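Local coordinates for protein catalase (Exiguobacterium oxidotolerans, PDB 2J2M) that catalyses the breakdown of hydrogen peroxide to water and oxygen at a haem iron, working as a tetramer with haem bound to its subunits, at residues Phe94-His99 against Ala188-Met193; Ser103-Arg108 against Asn240-Asp245; Thr119-Trp124 against Leu320-Leu325. One frame throughout, in Å; residues are numbered along the deposited sequence.

Contact 1 (Phe94-His99 against Ala188-Met193); sequences FSTVIH and ASYRKM
F94 meets Y190 and M193 where strand 87-95, part of the antiparallel beta-barrel of the catalase fold, ends against the loop between helix 174-180 and strand 195-196. All three side chains set out toward the opposing segment, and these residues account for most of the buried area. The main evidence for the F94-Y190 pairing is a CH-pi contact: CB of F94 lies 3.9 Å from the centroid of the Y190 ring, 25° off the ring normal, so that it sits over the face but displaced toward the rim. The two side chains run antiparallel past one another, which also brings CB of Y190 within 4.0 Å of F94 CD1, obliquely to the phenyl ring. Beyond this overlap the phenol runs on along the strand end, and its CE1 comes 3.9 Å from the backbone N of S95. Its hydroxyl leaves the pair and finds a hydrogen-bond partner in the carboxylate of E105, which pins the far end of the ring. Two further aromatic rings adjoin the phenyl: F113 meets it edge-to-face, and W258 with planes at about 30°. S95 sets out away from the loop; its side chain is about 4 Å from the haem, and its OG is hydrogen-bonded to H56 ND1, consistent with the serine-histidine pair known from haem catalases. The contact thus lies close to the haem, at the strand end that carries S95. M193 completes it from the loop: its CG lies between the backbone N and the carbonyl carbon (chi1 80°), the chain beyond is extended, and the terminal methyl CE arrives 3.4 Å from F94 CD2.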
ATOM      1  N   PHE A  94     -18.614  10.332  16.029  1.00  4.01           N
ATOM      2  CA  PHE A  94     -19.140   9.457  17.053  1.00  5.17           C
ATOM      3  C   PHE A  94     -19.186   8.080  16.437  1.00  5.33           C
ATOM      4  O   PHE A  94     -19.275   7.951  15.229  1.00  5.59           O
ATOM      5  CB  PHE A  94     -20.536   9.931  17.476  1.00  5.14           C
ATOM      6  CG  PHE A  94     -20.565  11.372  17.939  1.00  6.50           C
ATOM      7  CD1 PHE A  94     -21.224  12.344  17.186  1.00  7.22           C
ATOM      8  CD2 PHE A  94     -19.885  11.766  19.108  1.00  4.17           C
ATOM      9  CE1 PHE A  94     -21.231  13.681  17.612  1.00  7.88           C
ATOM     10  CE2 PHE A  94     -19.900  13.081  19.535  1.00  3.48           C
ATOM     11  CZ  PHE A  94     -20.566  14.042  18.791  1.00  5.34           C
ATOM     12  N   SER A  95     -19.111   7.046  17.257  1.00  6.48           N
ATOM     13  CA  SER A  95     -18.831   5.706  16.739  1.00  7.26           C
ATOM     14  C   SER A  95     -19.211   4.633  17.731  1.00  7.60           C
ATOM     15  O   SER A  95     -19.413   4.940  18.905  1.00  9.25           O
ATOM     16  CB  SER A  95     -17.339   5.577  16.359  1.00  7.36           C
ATOM     17  OG  SER A  95     -16.497   5.830  17.467  1.00  7.48           O
ATOM     18  N   THR A  96     -19.374   3.396  17.258  1.00  7.34           N
ATOM     19  CA  THR A  96     -19.368   2.241  18.156  1.00  6.96           C
ATOM     20  C   THR A  96     -17.933   1.750  18.198  1.00  6.91           C
ATOM     21  O   THR A  96     -17.066   2.475  17.754  1.00  7.37           O
ATOM     22  CB  THR A  96     -20.319   1.121  17.704  1.00  7.03           C
ATOM     23  OG1 THR A  96     -20.028   0.759  16.348  1.00  6.45           O
ATOM     24  CG2 THR A  96     -21.756   1.564  17.844  1.00  5.13           C
ATOM     25  N   VAL A  97     -17.675   0.551  18.727  1.00  7.00           N
ATOM     26  CA  VAL A  97     -16.298   0.055  18.902  1.00  6.64           C
ATOM     27  C   VAL A  97     -15.978  -1.220  18.124  1.00  6.94           C
ATOM     28  O   VAL A  97     -15.104  -1.238  17.256  1.00  7.00           O
ATOM     29  CB  VAL A  97     -15.924  -0.196  20.431  1.00  7.13           C
ATOM     30  CG1 VAL A  97     -14.452  -0.717  20.580  1.00  5.02           C
ATOM     31  CG2 VAL A  97     -16.119   1.067  21.263  1.00  6.86           C
ATOM     32  N   ILE A  98     -16.654  -2.306  18.484  1.00  7.42           N
ATOM     33  CA  ILE A  98     -16.152  -3.623  18.157  1.00  7.71           C
ATOM     34  C   ILE A  98     -16.438  -4.005  16.703  1.00  8.88           C
ATOM     35  O   ILE A  98     -15.517  -4.411  15.985  1.00  9.91           O
ATOM     36  CB  ILE A  98     -16.647  -4.694  19.150  1.00  7.15           C
ATOM     37  CG1 ILE A  98     -15.996  -4.508  20.524  1.00  6.72           C
ATOM     38  CG2 ILE A  98     -16.330  -6.097  18.620  1.00  7.26           C
ATOM     39  CD1 ILE A  98     -14.398  -4.463  20.522  1.00  3.95           C
ATOM     40  N   HIS A  99     -17.684  -3.846  16.263  1.00  8.87           N
ATOM     41  CA  HIS A  99     -18.060  -4.322  14.948  1.00  9.72           C
ATOM     42  C   HIS A  99     -17.742  -3.354  13.783  1.00 10.01           C
ATOM     43  O   HIS A  99     -17.310  -2.250  13.995  1.00 10.30           O
ATOM     44  CB  HIS A  99     -19.505  -4.773  14.976  1.00  9.22           C
ATOM     45  CG  HIS A  99     -19.736  -5.979  15.835  1.00  9.39           C
ATOM     46  ND1 HIS A  99     -19.955  -5.895  17.192  1.00  8.39           N
ATOM     47  CD2 HIS A  99     -19.787  -7.296  15.529  1.00  7.82           C
ATOM     48  CE1 HIS A  99     -20.141  -7.107  17.685  1.00  9.39           C
ATOM     49  NE2 HIS A  99     -20.050  -7.975  16.695  1.00 10.28           N
ATOM     50  N   ALA A 188     -29.401   5.836  22.881  1.00 11.97           N
ATOM     51  CA  ALA A 188     -30.492   5.922  21.906  1.00 12.82           C
ATOM     52  C   ALA A 188     -30.039   6.635  20.631  1.00 13.35           C
ATOM     53  O   ALA A 188     -30.566   6.392  19.527  1.00 12.93           O
ATOM     54  CB  ALA A 188     -31.730   6.633  22.520  1.00 12.42           C
ATOM     55  N   SER A 189     -29.099   7.562  20.809  1.00 13.36           N
ATOM     56  CA  SER A 189     -28.302   8.043  19.700  1.00 13.67           C
ATOM     57  C   SER A 189     -27.065   8.821  20.144  1.00 13.16           C
ATOM     58  O   SER A 189     -26.857   9.125  21.337  1.00 12.59           O
ATOM     59  CB  SER A 189     -29.134   8.861  18.708  1.00 13.81           C
ATOM     60  OG  SER A 189     -29.707   9.962  19.355  1.00 16.15           O
ATOM     61  N   TYR A 190     -26.256   9.124  19.136  1.00 12.38           N
ATOM     62  CA  TYR A 190     -25.066   9.934  19.278  1.00 12.16           C
ATOM     63  C   TYR A 190     -25.312  11.288  19.952  1.00 12.48           C
ATOM     64  O   TYR A 190     -24.466  11.748  20.729  1.00 12.97           O
ATOM     65  CB  TYR A 190     -24.416  10.097  17.904  1.00 11.15           C
ATOM     66  CG  TYR A 190     -23.955   8.775  17.298  1.00 10.30           C
ATOM     67  CD1 TYR A 190     -23.387   7.788  18.085  1.00  8.40           C
ATOM     68  CD2 TYR A 190     -24.082   8.527  15.928  1.00 11.02           C
ATOM     69  CE1 TYR A 190     -22.959   6.573  17.527  1.00 10.09           C
ATOM     70  CE2 TYR A 190     -23.652   7.319  15.366  1.00 10.70           C
ATOM     71  CZ  TYR A 190     -23.086   6.352  16.175  1.00  9.46           C
ATOM     72  OH  TYR A 190     -22.657   5.172  15.639  1.00  7.53           O
ATOM     73  N   ARG A 191     -26.467  11.903  19.681  1.00 12.45           N
ATOM     74  CA  ARG A 191     -26.772  13.230  20.208  1.00 13.14           C
ATOM     75  C   ARG A 191     -27.338  13.149  21.629  1.00 13.20           C
ATOM     76  O   ARG A 191     -27.440  14.166  22.343  1.00 12.99           O
ATOM     77  CB  ARG A 191     -27.700  14.004  19.261  1.00 13.41           C
ATOM     78  CG  ARG A 191     -29.092  13.436  19.129  1.00 16.03           C
ATOM     79  CD  ARG A 191     -29.756  13.842  17.804  1.00 17.17           C
ATOM     80  NE  ARG A 191     -30.594  15.004  18.008  1.00 19.61           N
ATOM     81  CZ  ARG A 191     -31.913  14.975  18.167  1.00 20.15           C
ATOM     82  NH1 ARG A 191     -32.587  13.835  18.093  1.00 18.10           N
ATOM     83  NH2 ARG A 191     -32.561  16.116  18.360  1.00 20.79           N
ATOM     84  N   LYS A 192     -27.679  11.932  22.048  1.00 12.68           N
ATOM     85  CA  LYS A 192     -28.232  11.726  23.382  1.00 12.22           C
ATOM     86  C   LYS A 192     -27.296  10.940  24.295  1.00 11.40           C
ATOM     87  O   LYS A 192     -27.726  10.058  25.032  1.00 11.62           O
ATOM     88  CB  LYS A 192     -29.597  11.064  23.284  1.00 12.40           C
ATOM     89  CG  LYS A 192     -30.578  11.899  22.491  1.00 13.96           C
ATOM     90  CD  LYS A 192     -32.001  11.394  22.619  1.00 17.20           C
ATOM     91  CE  LYS A 192     -32.904  12.200  21.681  1.00 19.29           C
ATOM     92  NZ  LYS A 192     -34.265  11.612  21.662  1.00 21.27           N
ATOM     93  N   MET A 193     -26.019  11.290  24.242  1.00 10.46           N
ATOM     94  CA  MET A 193     -24.993  10.653  25.053  1.00  9.96           C
ATOM     95  C   MET A 193     -23.964  11.673  25.510  1.00  9.70           C
ATOM     96  O   MET A 193     -23.807  12.751  24.916  1.00 10.06           O
ATOM     97  CB  MET A 193     -24.283   9.554  24.256  1.00  9.69           C
ATOM     98  CG  MET A 193     -23.214  10.067  23.300  1.00  8.60           C
ATOM     99  SD  MET A 193     -22.633   8.738  22.245  1.00  9.48           S
ATOM    100  CE  MET A 193     -21.356   9.603  21.278  1.00  4.24           C
TER

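Contact 2 (Ser103-Arg108 against Asn240-Asp245); sequences SPETLR and NHASND
The carboxylate of E105 lies against the first turn of helix 241-251 and is gripped there by S243 through both of its oxygens. The backbone N of S243 donates to E105 OE1 at 2.7 Å; the N-H...O angle of 175° makes the bond nearly straight, although the donor stands 26° out of the carboxylate plane on the syn side. The hydroxyl OG of S243 donates to OE2 of E105 at 2.6 Å, onto the syn lone pair of that oxygen, so the group is held at both oxygens and its rotation should be fixed. OE2 also bonds to Y190 OH. The extended side chain of E105 passes alongside A242, whose CB is 3.4 Å from OE1. H241 is turned quite differently. With CG between its backbone N and carbonyl carbon (chi1 86°), the ring swings back toward the loop and presents an edge to it: CE1 lies 3.2 Å from the backbone O of E105, close to the ring plane. The methyl CG2 of T106 approaches the same ring at a slant, 3.5 Å from H241 ND1, while T106 OG1 bonds to Q235. A water in the ring plane joins H241 ND1, at 2.8 Å, to the backbone N of H241, and has a weak link to E105 N. F239 of the second subunit packs on P104 and L107 nearby. The helix end would probably favour the negative charge of E105. The arrangement joins the loop between barrel strands 87-95 and 112-119 to the N-terminal turn of helix 241-251 in the catalase fold.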
ATOM      1  N   SER A 103     -22.257  -2.181  10.549  1.00 10.20           N
ATOM      2  CA  SER A 103     -22.717  -2.876  11.715  1.00  9.83           C
ATOM      3  C   SER A 103     -23.885  -2.097  12.369  1.00  9.53           C
ATOM      4  O   SER A 103     -23.914  -0.857  12.340  1.00  8.74           O
ATOM      5  CB  SER A 103     -21.564  -2.969  12.703  1.00  9.15           C
ATOM      6  OG  SER A 103     -21.849  -4.012  13.620  1.00 13.54           O
ATOM      7  N   PRO A 104     -24.847  -2.814  12.986  1.00  9.57           N
ATOM      8  CA  PRO A 104     -25.953  -2.040  13.545  1.00  9.87           C
ATOM      9  C   PRO A 104     -25.477  -1.052  14.614  1.00 10.26           C
ATOM     10  O   PRO A 104     -24.474  -1.301  15.293  1.00  9.79           O
ATOM     11  CB  PRO A 104     -26.860  -3.119  14.135  1.00  9.48           C
ATOM     12  CG  PRO A 104     -26.534  -4.334  13.309  1.00  9.77           C
ATOM     13  CD  PRO A 104     -25.055  -4.259  13.180  1.00  9.16           C
ATOM     14  N   GLU A 105     -26.174   0.077  14.723  1.00 10.14           N
ATOM     15  CA  GLU A 105     -25.874   1.039  15.778  1.00 10.36           C
ATOM     16  C   GLU A 105     -26.634   0.741  17.092  1.00 10.74           C
ATOM     17  O   GLU A 105     -26.653   1.564  18.016  1.00 10.52           O
ATOM     18  CB  GLU A 105     -26.077   2.482  15.266  1.00 10.43           C
ATOM     19  CG  GLU A 105     -25.004   2.861  14.217  1.00  9.91           C
ATOM     20  CD  GLU A 105     -25.228   4.215  13.543  1.00 11.03           C
ATOM     21  OE1 GLU A 105     -26.395   4.611  13.332  1.00  9.65           O
ATOM     22  OE2 GLU A 105     -24.214   4.886  13.207  1.00 11.08           O
ATOM     23  N   THR A 106     -27.231  -0.450  17.173  1.00 10.54           N
ATOM     24  CA  THR A 106     -28.038  -0.829  18.325  1.00 11.10           C
ATOM     25  C   THR A 106     -27.312  -1.819  19.221  1.00 10.79           C
ATOM     26  O   THR A 106     -27.903  -2.353  20.148  1.00 11.00           O
ATOM     27  CB  THR A 106     -29.360  -1.504  17.900  1.00 10.96           C
ATOM     28  OG1 THR A 106     -29.075  -2.476  16.895  1.00 11.08           O
ATOM     29  CG2 THR A 106     -30.336  -0.510  17.341  1.00 10.98           C
ATOM     30  N   LEU A 107     -26.041  -2.082  18.937  1.00 10.58           N
ATOM     31  CA  LEU A 107     -25.260  -3.014  19.772  1.00  9.70           C
ATOM     32  C   LEU A 107     -24.713  -2.341  21.016  1.00  9.50           C
ATOM     33  O   LEU A 107     -24.435  -1.122  21.012  1.00  9.28           O
ATOM     34  CB  LEU A 107     -24.110  -3.653  18.972  1.00  8.76           C
ATOM     35  CG  LEU A 107     -24.499  -4.266  17.618  1.00  7.20           C
ATOM     36  CD1 LEU A 107     -23.374  -5.057  17.078  1.00  4.93           C
ATOM     37  CD2 LEU A 107     -25.755  -5.123  17.707  1.00  4.65           C
ATOM     38  N   ARG A 108     -24.544  -3.157  22.055  1.00  8.68           N
ATOM     39  CA  ARG A 108     -23.872  -2.779  23.274  1.00  8.58           C
ATOM     40  C   ARG A 108     -22.373  -2.545  23.034  1.00  8.55           C
ATOM     41  O   ARG A 108     -21.647  -3.430  22.549  1.00  8.69           O
ATOM     42  CB  ARG A 108     -24.069  -3.889  24.320  1.00  8.63           C
ATOM     43  CG  ARG A 108     -23.569  -3.506  25.740  1.00  9.62           C
ATOM     44  CD  ARG A 108     -23.983  -4.532  26.777  1.00  9.30           C
ATOM     45  NE  ARG A 108     -25.439  -4.750  26.789  1.00 12.33           N
ATOM     46  CZ  ARG A 108     -26.334  -3.927  27.341  1.00 11.61           C
ATOM     47  NH1 ARG A 108     -27.622  -4.242  27.282  1.00 12.54           N
ATOM     48  NH2 ARG A 108     -25.952  -2.784  27.935  1.00  9.97           N
ATOM     49  N   ASN A 240     -29.028   1.557  10.916  1.00 12.03           N
ATOM     50  CA  ASN A 240     -28.330   2.845  10.872  1.00 11.65           C
ATOM     51  C   ASN A 240     -28.999   3.940  11.714  1.00 11.75           C
ATOM     52  O   ASN A 240     -28.969   5.106  11.306  1.00 12.06           O
ATOM     53  CB  ASN A 240     -28.311   3.347   9.428  1.00 11.22           C
ATOM     54  CG  ASN A 240     -27.829   2.301   8.450  1.00 11.06           C
ATOM     55  OD1 ASN A 240     -26.654   1.900   8.479  1.00  8.51           O
ATOM     56  ND2 ASN A 240     -28.726   1.863   7.551  1.00  7.43           N
ATOM     57  N   HIS A 241     -29.594   3.598  12.866  1.00 11.48           N
ATOM     58  CA  HIS A 241     -30.517   4.538  13.539  1.00 11.53           C
ATOM     59  C   HIS A 241     -29.843   5.784  14.103  1.00 11.38           C
ATOM     60  O   HIS A 241     -30.372   6.889  13.957  1.00 11.32           O
ATOM     61  CB  HIS A 241     -31.400   3.864  14.605  1.00 11.22           C
ATOM     62  CG  HIS A 241     -30.761   3.779  15.956  1.00 13.36           C
ATOM     63  ND1 HIS A 241     -29.892   2.766  16.309  1.00 13.75           N
ATOM     64  CD2 HIS A 241     -30.862   4.585  17.041  1.00 13.76           C
ATOM     65  CE1 HIS A 241     -29.472   2.962  17.548  1.00 14.66           C
ATOM     66  NE2 HIS A 241     -30.046   4.058  18.016  1.00 14.23           N
ATOM     67  N   ALA A 242     -28.674   5.615  14.725  1.00 11.20           N
ATOM     68  CA  ALA A 242     -28.026   6.733  15.405  1.00 10.62           C
ATOM     69  C   ALA A 242     -27.530   7.741  14.385  1.00 10.71           C
ATOM     70  O   ALA A 242     -27.739   8.941  14.550  1.00 10.26           O
ATOM     71  CB  ALA A 242     -26.914   6.254  16.314  1.00 10.52           C
ATOM     72  N   SER A 243     -26.911   7.233  13.317  1.00 11.16           N
ATOM     73  CA  SER A 243     -26.445   8.056  12.182  1.00 11.91           C
ATOM     74  C   SER A 243     -27.611   8.814  11.542  1.00 11.85           C
ATOM     75  O   SER A 243     -27.552  10.033  11.393  1.00 11.96           O
ATOM     76  CB  SER A 243     -25.754   7.181  11.114  1.00 11.87           C
ATOM     77  OG  SER A 243     -24.457   6.813  11.549  1.00 12.99           O
ATOM     78  N   ASN A 244     -28.640   8.065  11.150  1.00 11.58           N
ATOM     79  CA  ASN A 244     -29.891   8.606  10.648  1.00 12.12           C
ATOM     80  C   ASN A 244     -30.454   9.758  11.499  1.00 12.47           C
ATOM     81  O   ASN A 244     -30.703  10.845  10.972  1.00 12.44           O
ATOM     82  CB  ASN A 244     -30.926   7.481  10.578  1.00 11.81           C
ATOM     83  CG  ASN A 244     -32.035   7.762   9.581  1.00 12.80           C
ATOM     84  OD1 ASN A 244     -32.007   8.771   8.858  1.00  9.92           O
ATOM     85  ND2 ASN A 244     -33.015   6.844   9.511  1.00 11.52           N
ATOM     86  N   ASP A 245     -30.631   9.506  12.802  1.00 12.72           N
ATOM     87  CA  ASP A 245     -31.210  10.469  13.741  1.00 13.73           C
ATOM     88  C   ASP A 245     -30.342  11.725  13.894  1.00 13.87           C
ATOM     89  O   ASP A 245     -30.863  12.837  13.912  1.00 13.88           O
ATOM     90  CB  ASP A 245     -31.467   9.811  15.121  1.00 14.00           C
ATOM     91  CG  ASP A 245     -31.806  10.831  16.214  1.00 14.25           C
ATOM     92  OD1 ASP A 245     -32.941  11.326  16.251  1.00 14.56           O
ATOM     93  OD2 ASP A 245     -30.934  11.151  17.047  1.00 17.28           O
TER
HETATM   94  O   HOH W   1     -29.223   0.865  14.318  1.00  9.01           O

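Contact 3 (Thr119-Trp124 against Leu320-Leu325); sequences TEEGNW and LVPGML
CG of W124 points opposite the backbone N (chi1 169°) and M324 is extended (chi2 -179°); the two side chains cross at about a right angle, and the thioether end lies flat over the indole face. The site is the tight end of the catalase barrel's beta-hairpin 112-129, whose type I turn, T119 to G122, faces the type II turn V321 to M324. The Met-aromatic contact is well centred: M324 SD stands 3.7 Å from the centroid of the W124 five-membered ring, 5° off its normal. M324 CE makes a CH-pi contact, 3.8 Å from the centroid of the W124 six-membered ring. L320 CD2 comes in obliquely, 3.4 Å from W124 NE1, and F117 stacks on the indole as well. Replacing W124 by an alanine would remove the indole and is likely to leave M324 SD and CE without the face they lie on and open a gap beside L320. Nearer the turns, V321 CG1 packs 3.6 Å from the backbone O of E121. No direct hydrogen bond joins the segments; waters bridge them instead. One donates to N123 O and L320 O. E121 OE2 is hydrogen-bonded to Y398 OH, while the other water donates to E121 OE1 at 2.6 Å and to P322 O at 3.0 Å.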
ATOM      1  N   THR A 119      -7.381  24.828  15.801  1.00 12.00           N
ATOM      2  CA  THR A 119      -6.950  25.979  16.606  1.00 13.27           C
ATOM      3  C   THR A 119      -5.905  26.885  15.917  1.00 13.21           C
ATOM      4  O   THR A 119      -5.191  26.444  15.027  1.00 13.04           O
ATOM      5  CB  THR A 119      -6.347  25.407  17.915  1.00 13.24           C
ATOM      6  OG1 THR A 119      -7.397  25.181  18.870  1.00 15.82           O
ATOM      7  CG2 THR A 119      -5.298  26.294  18.495  1.00 11.36           C
ATOM      8  N   GLU A 120      -5.795  28.133  16.363  1.00 13.74           N
ATOM      9  CA  GLU A 120      -4.748  29.052  15.854  1.00 14.96           C
ATOM     10  C   GLU A 120      -3.283  28.583  16.117  1.00 13.47           C
ATOM     11  O   GLU A 120      -2.372  28.956  15.384  1.00 12.92           O
ATOM     12  CB  GLU A 120      -4.998  30.495  16.338  1.00 15.40           C
ATOM     13  CG  GLU A 120      -4.486  31.554  15.338  1.00 21.82           C
ATOM     14  CD  GLU A 120      -5.398  32.792  15.214  1.00 28.43           C
ATOM     15  OE1 GLU A 120      -5.375  33.652  16.136  1.00 32.10           O
ATOM     16  OE2 GLU A 120      -6.124  32.913  14.191  1.00 29.06           O
ATOM     17  N   GLU A 121      -3.087  27.746  17.139  1.00 12.34           N
ATOM     18  CA  GLU A 121      -1.777  27.130  17.446  1.00 11.90           C
ATOM     19  C   GLU A 121      -1.717  25.627  17.145  1.00 10.56           C
ATOM     20  O   GLU A 121      -1.005  24.884  17.836  1.00 10.00           O
ATOM     21  CB  GLU A 121      -1.368  27.397  18.914  1.00 11.43           C
ATOM     22  CG  GLU A 121      -1.063  28.880  19.209  1.00 12.82           C
ATOM     23  CD  GLU A 121      -0.381  29.112  20.554  1.00 14.54           C
ATOM     24  OE1 GLU A 121      -0.408  28.224  21.460  1.00 15.61           O
ATOM     25  OE2 GLU A 121       0.171  30.223  20.711  1.00 18.37           O
ATOM     26  N   GLY A 122      -2.466  25.175  16.136  1.00  9.50           N
ATOM     27  CA  GLY A 122      -2.510  23.741  15.792  1.00  8.90           C
ATOM     28  C   GLY A 122      -3.807  22.989  16.090  1.00  8.88           C
ATOM     29  O   GLY A 122      -4.763  23.531  16.687  1.00  8.01           O
ATOM     30  N   ASN A 123      -3.853  21.738  15.643  1.00  8.53           N
ATOM     31  CA  ASN A 123      -4.990  20.862  15.960  1.00  8.21           C
ATOM     32  C   ASN A 123      -4.843  20.222  17.346  1.00  8.37           C
ATOM     33  O   ASN A 123      -3.746  19.749  17.715  1.00  8.15           O
ATOM     34  CB  ASN A 123      -5.206  19.774  14.888  1.00  7.50           C
ATOM     35  CG  ASN A 123      -5.667  20.348  13.531  1.00  7.58           C
ATOM     36  OD1 ASN A 123      -5.854  21.572  13.380  1.00  6.57           O
ATOM     37  ND2 ASN A 123      -5.825  19.461  12.533  1.00  2.12           N
ATOM     38  N   TRP A 124      -5.954  20.221  18.090  1.00  7.82           N
ATOM     39  CA  TRP A 124      -6.102  19.432  19.286  1.00  7.69           C
ATOM     40  C   TRP A 124      -7.180  18.395  19.076  1.00  8.27           C
ATOM     41  O   TRP A 124      -8.340  18.734  18.746  1.00  9.98           O
ATOM     42  CB  TRP A 124      -6.521  20.310  20.464  1.00  8.16           C
ATOM     43  CG  TRP A 124      -6.958  19.510  21.691  1.00  8.41           C
ATOM     44  CD1 TRP A 124      -6.358  18.396  22.206  1.00  7.18           C
ATOM     45  CD2 TRP A 124      -8.055  19.799  22.551  1.00  9.89           C
ATOM     46  NE1 TRP A 124      -7.033  17.952  23.314  1.00  6.75           N
ATOM     47  CE2 TRP A 124      -8.075  18.801  23.557  1.00  8.15           C
ATOM     48  CE3 TRP A 124      -9.026  20.809  22.578  1.00  9.42           C
ATOM     49  CZ2 TRP A 124      -9.032  18.773  24.562  1.00  7.94           C
ATOM     50  CZ3 TRP A 124      -9.983  20.775  23.589  1.00  9.14           C
ATOM     51  CH2 TRP A 124      -9.974  19.765  24.563  1.00  8.83           C
ATOM     52  N   LEU A 320      -2.006  17.391  20.803  1.00  9.11           N
ATOM     53  CA  LEU A 320      -2.370  18.441  21.765  1.00  9.37           C
ATOM     54  C   LEU A 320      -1.761  19.763  21.375  1.00  8.97           C
ATOM     55  O   LEU A 320      -0.757  19.778  20.686  1.00 10.14           O
ATOM     56  CB  LEU A 320      -1.877  18.059  23.163  1.00  9.08           C
ATOM     57  CG  LEU A 320      -2.384  16.733  23.731  1.00  6.71           C
ATOM     58  CD1 LEU A 320      -1.640  16.459  24.997  1.00  2.93           C
ATOM     59  CD2 LEU A 320      -3.858  16.833  24.000  1.00  3.20           C
ATOM     60  N   VAL A 321      -2.353  20.863  21.823  1.00  8.26           N
ATOM     61  CA  VAL A 321      -1.811  22.190  21.540  1.00  7.99           C
ATOM     62  C   VAL A 321      -0.948  22.677  22.710  1.00  8.12           C
ATOM     63  O   VAL A 321      -1.031  22.119  23.792  1.00  7.90           O
ATOM     64  CB  VAL A 321      -2.915  23.228  21.194  1.00  8.22           C
ATOM     65  CG1 VAL A 321      -3.406  23.052  19.740  1.00  6.37           C
ATOM     66  CG2 VAL A 321      -4.067  23.201  22.227  1.00  7.63           C
ATOM     67  N   PRO A 322      -0.086  23.697  22.493  1.00  8.47           N
ATOM     68  CA  PRO A 322       0.751  24.102  23.641  1.00  8.38           C
ATOM     69  C   PRO A 322      -0.148  24.500  24.805  1.00  9.28           C
ATOM     70  O   PRO A 322      -1.198  25.132  24.591  1.00  9.71           O
ATOM     71  CB  PRO A 322       1.557  25.304  23.092  1.00  8.84           C
ATOM     72  CG  PRO A 322       1.600  25.084  21.558  1.00  7.87           C
ATOM     73  CD  PRO A 322       0.209  24.477  21.265  1.00  8.19           C
ATOM     74  N   GLY A 323       0.226  24.104  26.020  1.00  9.00           N
ATOM     75  CA  GLY A 323      -0.606  24.327  27.191  1.00  8.25           C
ATOM     76  C   GLY A 323      -1.197  23.000  27.630  1.00  9.46           C
ATOM     77  O   GLY A 323      -1.834  22.904  28.682  1.00  8.75           O
ATOM     78  N   MET A 324      -0.971  21.967  26.811  1.00  9.99           N
ATOM     79  CA  MET A 324      -1.547  20.646  27.028  1.00 10.43           C
ATOM     80  C   MET A 324      -0.481  19.588  26.888  1.00 10.49           C
ATOM     81  O   MET A 324       0.320  19.648  25.957  1.00 10.53           O
ATOM     82  CB  MET A 324      -2.654  20.373  26.016  1.00 10.29           C
ATOM     83  CG  MET A 324      -3.923  21.176  26.253  1.00  9.86           C
ATOM     84  SD  MET A 324      -5.131  20.735  25.012  1.00 11.04           S
ATOM     85  CE  MET A 324      -6.483  21.877  25.447  1.00  7.69           C
ATOM     86  N   LEU A 325      -0.478  18.626  27.813  1.00 10.17           N
ATOM     87  CA  LEU A 325       0.468  17.509  27.776  1.00 10.15           C
ATOM     88  C   LEU A 325      -0.230  16.208  28.183  1.00  9.60           C
ATOM     89  O   LEU A 325      -1.221  16.250  28.888  1.00  9.40           O
ATOM     90  CB  LEU A 325       1.697  17.788  28.684  1.00 10.44           C
ATOM     91  CG  LEU A 325       2.808  18.766  28.235  1.00 10.83           C
ATOM     92  CD1 LEU A 325       3.832  18.936  29.326  1.00 11.19           C
ATOM     93  CD2 LEU A 325       3.537  18.257  26.996  1.00 12.27           C
TER
HETATM   94  O   HOH W   2      -2.274  26.657  22.212  1.00 10.65           O
HETATM   95  O   HOH W   3      -1.052  18.916  18.208  1.00  9.54           O

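From the N terminus the first partners come in the order 94-99, 103-108, 119-124, and the second in the same order, 188-193, 240-245, 320-325. Every pair of contacts therefore crosses and none nests. Contact 1 closes 88 intervening residues, contact 2 closes 131 and contact 3 closes 195. Contacts 1 and 2 have centres 7 Å apart and adjoin, with a probable hydrogen bond of 2.9 Å from S189 OG to D245 OD2; contact 1 ties strand 87-95 to the loop 188-193, and contact 2 the loop after that strand to helix 241-251. Contact 3 joins two turns about 26 Å from contact 1, between centres, and lies across the chain's centre from contact 2; contacts 1 and 3 share the same sheet.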